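Local coordinates for protein putative SAM-dependent O-methyltranferase (PDB 4YMG) that binds S-adenosylmethionine and probably transfers its methyl group to an oxygen of an acceptor molecule, at residues I69-C74 with I94-Y99. Residues are numbered along the deposited sequence; the frame is centred on the assembly and turned at random.
Sequences ILEIGC and IVTLEY. With SAM (S-adenosylmethionine), chain H.
Glu-71 and Thr-96 stand side by side on one face of the sheet, where a beta-alpha-beta unit joins parallel strands 68-72 and 93-98 through helix 78-86. Thr-96 OG1 donates to the anti lone pair of Glu-71 OE2 over 2.7 Å. Glu-71 CG sits between its backbone N and carbonyl carbon (chi1 86°), and the extended chain carries the carboxylate alongside the threonine. OE1 accepts from Ser-79 OG, and more weakly from Trp-83 NE1, so both ends of this buried group are held. Replacing this second-shell residue by an alanine would probably leave Thr-96 OG1 without its acceptor and loosen the hold on Ser-79, which also bonds the cofactor. Cys-74 CB comes within 3.1 Å of Thr-96 OG1, with SG beside Thr-96 CG2.

On the opposite face, Leu-70 CD1 reaches across to Val-95 CG1 at 3.8 Å and touches Leu-97 CG. Backbone bonds keep the strands in step, among them Glu-71 N to Val-95 O at 2.7 Å. Where the first strand ends, Gly-73 N and Cys-74 N both grip Leu-97 O, approaching from opposite faces of its carbonyl plane. At Gly-73 a side chain would press on the carbonyl O of Ile-72 and run into O4' of the cofactor.

The carboxylate of Glu-98 takes both ribose hydroxyls of S-adenosylmethionine, O3' on OE1 (2.8 Å) and O2' on OE2 (2.6 Å). Its chain bends at chi2 (59°) toward the ribose, and backbone amides of Tyr-75 and Ser-100 hold OE1 and OE2. Gly-73 O receives the cofactor's amino N at 2.9 Å, and the Tyr-99 ring lies with one face over the adenine. In this Rossmann-like class I methyltransferase fold, glycine turn and acidic strand end supply part of the cofactor's grip; a carboxylate spanning both hydroxyls matches a diol.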
ATOM      1  N   ILE B  69      12.440  -7.628  12.477  1.00 15.08           N
ATOM      2  CA  ILE B  69      11.708  -8.083  11.304  1.00 16.68           C
ATOM      3  C   ILE B  69      11.807  -9.589  11.156  1.00 18.03           C
ATOM      4  O   ILE B  69      12.893 -10.168  11.276  1.00 19.51           O
ATOM      5  CB  ILE B  69      12.242  -7.415  10.024  1.00 18.10           C
ATOM      6  CG1 ILE B  69      11.972  -5.913  10.063  1.00 16.20           C
ATOM      7  CG2 ILE B  69      11.626  -8.058   8.786  1.00 11.93           C
ATOM      8  CD1 ILE B  69      12.539  -5.172   8.868  1.00 19.15           C
ATOM      9  N   LEU B  70      10.665 -10.223  10.920  1.00 15.88           N
ATOM     10  CA  LEU B  70      10.623 -11.639  10.572  1.00 12.88           C
ATOM     11  C   LEU B  70      10.148 -11.814   9.141  1.00 11.50           C
ATOM     12  O   LEU B  70       9.172 -11.191   8.731  1.00 15.60           O
ATOM     13  CB  LEU B  70       9.688 -12.390  11.517  1.00 15.38           C
ATOM     14  CG  LEU B  70       9.317 -13.820  11.148  1.00 15.82           C
ATOM     15  CD1 LEU B  70      10.547 -14.730  11.172  1.00 12.50           C
ATOM     16  CD2 LEU B  70       8.268 -14.306  12.129  1.00 15.27           C
ATOM     17  N   GLU B  71      10.807 -12.664   8.364  1.00 11.68           N
ATOM     18  CA  GLU B  71      10.208 -13.008   7.086  1.00 15.15           C
ATOM     19  C   GLU B  71      10.206 -14.517   6.901  1.00 17.44           C
ATOM     20  O   GLU B  71      11.118 -15.234   7.348  1.00 14.29           O
ATOM     21  CB  GLU B  71      10.920 -12.289   5.919  1.00 17.58           C
ATOM     22  CG  GLU B  71      12.114 -13.012   5.401  1.00 22.77           C
ATOM     23  CD  GLU B  71      12.729 -12.405   4.146  1.00 21.91           C
ATOM     24  OE1 GLU B  71      12.189 -11.419   3.583  1.00 16.89           O
ATOM     25  OE2 GLU B  71      13.756 -12.965   3.705  1.00 19.22           O
ATOM     26  N   ILE B  72       9.155 -15.012   6.294  1.00 13.88           N
ATOM     27  CA  ILE B  72       9.028 -16.387   5.967  1.00 13.43           C
ATOM     28  C   ILE B  72       9.170 -16.570   4.469  1.00 15.88           C
ATOM     29  O   ILE B  72       8.370 -16.121   3.710  1.00 14.33           O
ATOM     30  CB  ILE B  72       7.713 -16.972   6.476  1.00 13.42           C
ATOM     31  CG1 ILE B  72       7.393 -16.434   7.865  1.00 15.37           C
ATOM     32  CG2 ILE B  72       7.712 -18.458   6.376  1.00 11.22           C
ATOM     33  CD1 ILE B  72       6.068 -16.871   8.400  1.00 20.60           C
ATOM     34  N   GLY B  73      10.257 -17.193   4.082  1.00 13.63           N
ATOM     35  CA  GLY B  73      10.540 -17.578   2.723  1.00 13.22           C
ATOM     36  C   GLY B  73      11.673 -16.809   2.109  1.00 15.60           C
ATOM     37  O   GLY B  73      11.486 -15.980   1.299  1.00 21.73           O
ATOM     38  N   CYS B  74      12.871 -17.093   2.551  1.00 16.68           N
ATOM     39  CA  CYS B  74      14.049 -16.321   2.236  1.00 14.84           C
ATOM     40  C   CYS B  74      14.440 -16.361   0.756  1.00 16.60           C
ATOM     41  O   CYS B  74      14.857 -15.405   0.218  1.00 17.73           O
ATOM     42  CB  CYS B  74      15.218 -16.803   3.052  1.00 15.45           C
ATOM     43  SG  CYS B  74      16.669 -15.783   2.973  1.00 17.98           S
ATOM     44  N   ILE B  94      16.945  -9.114  11.692  1.00 17.81           N
ATOM     45  CA  ILE B  94      16.141  -9.622  10.594  1.00 16.65           C
ATOM     46  C   ILE B  94      16.218 -11.138  10.604  1.00 16.44           C
ATOM     47  O   ILE B  94      17.270 -11.728  10.369  1.00 22.67           O
ATOM     48  CB  ILE B  94      16.608  -9.045   9.249  1.00 16.33           C
ATOM     49  CG1 ILE B  94      16.339  -7.538   9.246  1.00 19.91           C
ATOM     50  CG2 ILE B  94      15.867  -9.715   8.083  1.00 13.94           C
ATOM     51  CD1 ILE B  94      17.263  -6.781   8.391  1.00 23.42           C
ATOM     52  N   VAL B  95      15.101 -11.762  10.939  1.00 14.91           N
ATOM     53  CA  VAL B  95      15.031 -13.212  11.004  1.00 15.18           C
ATOM     54  C   VAL B  95      14.377 -13.736   9.732  1.00 16.73           C
ATOM     55  O   VAL B  95      13.288 -13.300   9.357  1.00 18.33           O
ATOM     56  CB  VAL B  95      14.237 -13.674  12.233  1.00 15.22           C
ATOM     57  CG1 VAL B  95      14.137 -15.184  12.254  1.00 16.55           C
ATOM     58  CG2 VAL B  95      14.891 -13.135  13.517  1.00 15.03           C
ATOM     59  N   THR B  96      15.026 -14.661   9.049  1.00 15.87           N
ATOM     60  CA  THR B  96      14.414 -15.161   7.832  1.00 16.93           C
ATOM     61  C   THR B  96      14.438 -16.692   7.769  1.00 19.87           C
ATOM     62  O   THR B  96      15.450 -17.333   8.085  1.00 17.63           O
ATOM     63  CB  THR B  96      15.094 -14.520   6.582  1.00 18.19           C
ATOM     64  OG1 THR B  96      14.457 -14.984   5.383  1.00 14.39           O
ATOM     65  CG2 THR B  96      16.597 -14.794   6.545  1.00 18.19           C
ATOM     66  N   LEU B  97      13.303 -17.269   7.379  1.00 15.29           N
ATOM     67  CA  LEU B  97      13.120 -18.719   7.407  1.00 16.90           C
ATOM     68  C   LEU B  97      13.144 -19.315   6.005  1.00 20.33           C
ATOM     69  O   LEU B  97      12.590 -18.729   5.079  1.00 15.99           O
ATOM     70  CB  LEU B  97      11.794 -19.093   8.083  1.00 17.23           C
ATOM     71  CG  LEU B  97      11.392 -18.416   9.398  1.00 21.04           C
ATOM     72  CD1 LEU B  97      10.183 -19.135   9.994  1.00 16.48           C
ATOM     73  CD2 LEU B  97      12.544 -18.404  10.378  1.00 19.23           C
ATOM     74  N   GLU B  98      13.760 -20.491   5.860  1.00 18.74           N
ATOM     75  CA  GLU B  98      13.882 -21.152   4.552  1.00 19.47           C
ATOM     76  C   GLU B  98      14.125 -22.659   4.726  1.00 17.93           C
ATOM     77  O   GLU B  98      14.825 -23.056   5.647  1.00 17.76           O
ATOM     78  CB  GLU B  98      15.021 -20.517   3.757  1.00 15.94           C
ATOM     79  CG  GLU B  98      15.309 -21.193   2.435  1.00 16.18           C
ATOM     80  CD  GLU B  98      14.108 -21.182   1.532  1.00 18.19           C
ATOM     81  OE1 GLU B  98      13.546 -20.078   1.336  1.00 16.74           O
ATOM     82  OE2 GLU B  98      13.727 -22.266   1.028  1.00 18.40           O
ATOM     83  N   TYR B  99      13.589 -23.448   3.831  1.00 19.75           N
ATOM     84  CA  TYR B  99      13.740 -24.890   3.985  1.00 23.55           C
ATOM     85  C   TYR B  99      14.548 -25.577   2.904  1.00 18.60           C
ATOM     86  O   TYR B  99      15.040 -26.643   3.050  1.00 17.85           O
ATOM     87  CB  TYR B  99      12.413 -25.570   4.216  1.00 23.94           C
ATOM     88  CG  TYR B  99      11.579 -25.841   3.031  1.00 32.02           C
ATOM     89  CD1 TYR B  99      10.805 -26.964   2.973  1.00 43.03           C
ATOM     90  CD2 TYR B  99      11.504 -24.954   1.984  1.00 36.05           C
ATOM     91  CE1 TYR B  99      10.001 -27.217   1.912  1.00 50.49           C
ATOM     92  CE2 TYR B  99      10.717 -25.220   0.897  1.00 42.72           C
ATOM     93  CZ  TYR B  99       9.958 -26.350   0.878  1.00 50.02           C
ATOM     94  OH  TYR B  99       9.138 -26.671  -0.160  1.00 54.08           O
TER
HETATM   95  N   SAM H1001      10.962 -13.488  -0.094  1.00 18.63           N
HETATM   96  CA  SAM H1001      11.694 -13.784  -1.329  1.00 19.74           C
HETATM   97  C   SAM H1001      11.907 -12.555  -2.213  1.00 26.85           C
HETATM   98  O   SAM H1001      11.234 -11.523  -2.069  1.00 22.62           O
HETATM   99  OXT SAM H1001      12.760 -12.598  -3.102  1.00 28.68           O
HETATM  100  CB  SAM H1001      11.030 -14.863  -2.176  1.00 16.78           C
HETATM  101  CG  SAM H1001      10.265 -15.953  -1.432  1.00 16.10           C
HETATM  102  SD  SAM H1001       9.914 -17.366  -2.513  1.00 21.56           S
HETATM  103  CE  SAM H1001       8.399 -16.773  -3.324  1.00 32.20           C
HETATM  104  C5' SAM H1001       9.217 -18.596  -1.361  1.00 17.04           C
HETATM  105  C4' SAM H1001      10.312 -19.270  -0.545  1.00 16.67           C
HETATM  106  O4' SAM H1001       9.730 -19.998   0.519  1.00 19.43           O
HETATM  107  C3' SAM H1001      11.092 -20.273  -1.391  1.00 18.40           C
HETATM  108  O3' SAM H1001      12.466 -19.986  -1.284  1.00 20.71           O
HETATM  109  C2' SAM H1001      10.776 -21.631  -0.780  1.00 16.61           C
HETATM  110  O2' SAM H1001      11.882 -22.505  -0.782  1.00 21.77           O
HETATM  111  C1' SAM H1001      10.360 -21.254   0.635  1.00 15.05           C
HETATM  112  N9  SAM H1001       9.434 -22.214   1.252  1.00 16.62           N
HETATM  113  C8  SAM H1001       8.349 -22.850   0.689  1.00 20.11           C
HETATM  114  N7  SAM H1001       7.779 -23.641   1.637  1.00 20.67           N
HETATM  115  C5  SAM H1001       8.475 -23.494   2.797  1.00 23.66           C
HETATM  116  C6  SAM H1001       8.353 -24.051   4.067  1.00 22.43           C
HETATM  117  N6  SAM H1001       7.381 -24.918   4.338  1.00 21.58           N
HETATM  118  N1  SAM H1001       9.248 -23.693   5.057  1.00 16.63           N
HETATM  119  C2  SAM H1001      10.269 -22.809   4.794  1.00 17.38           C
HETATM  120  N3  SAM H1001      10.396 -22.256   3.536  1.00 16.83           N
HETATM  121  C4  SAM H1001       9.509 -22.588   2.563  1.00 19.04           C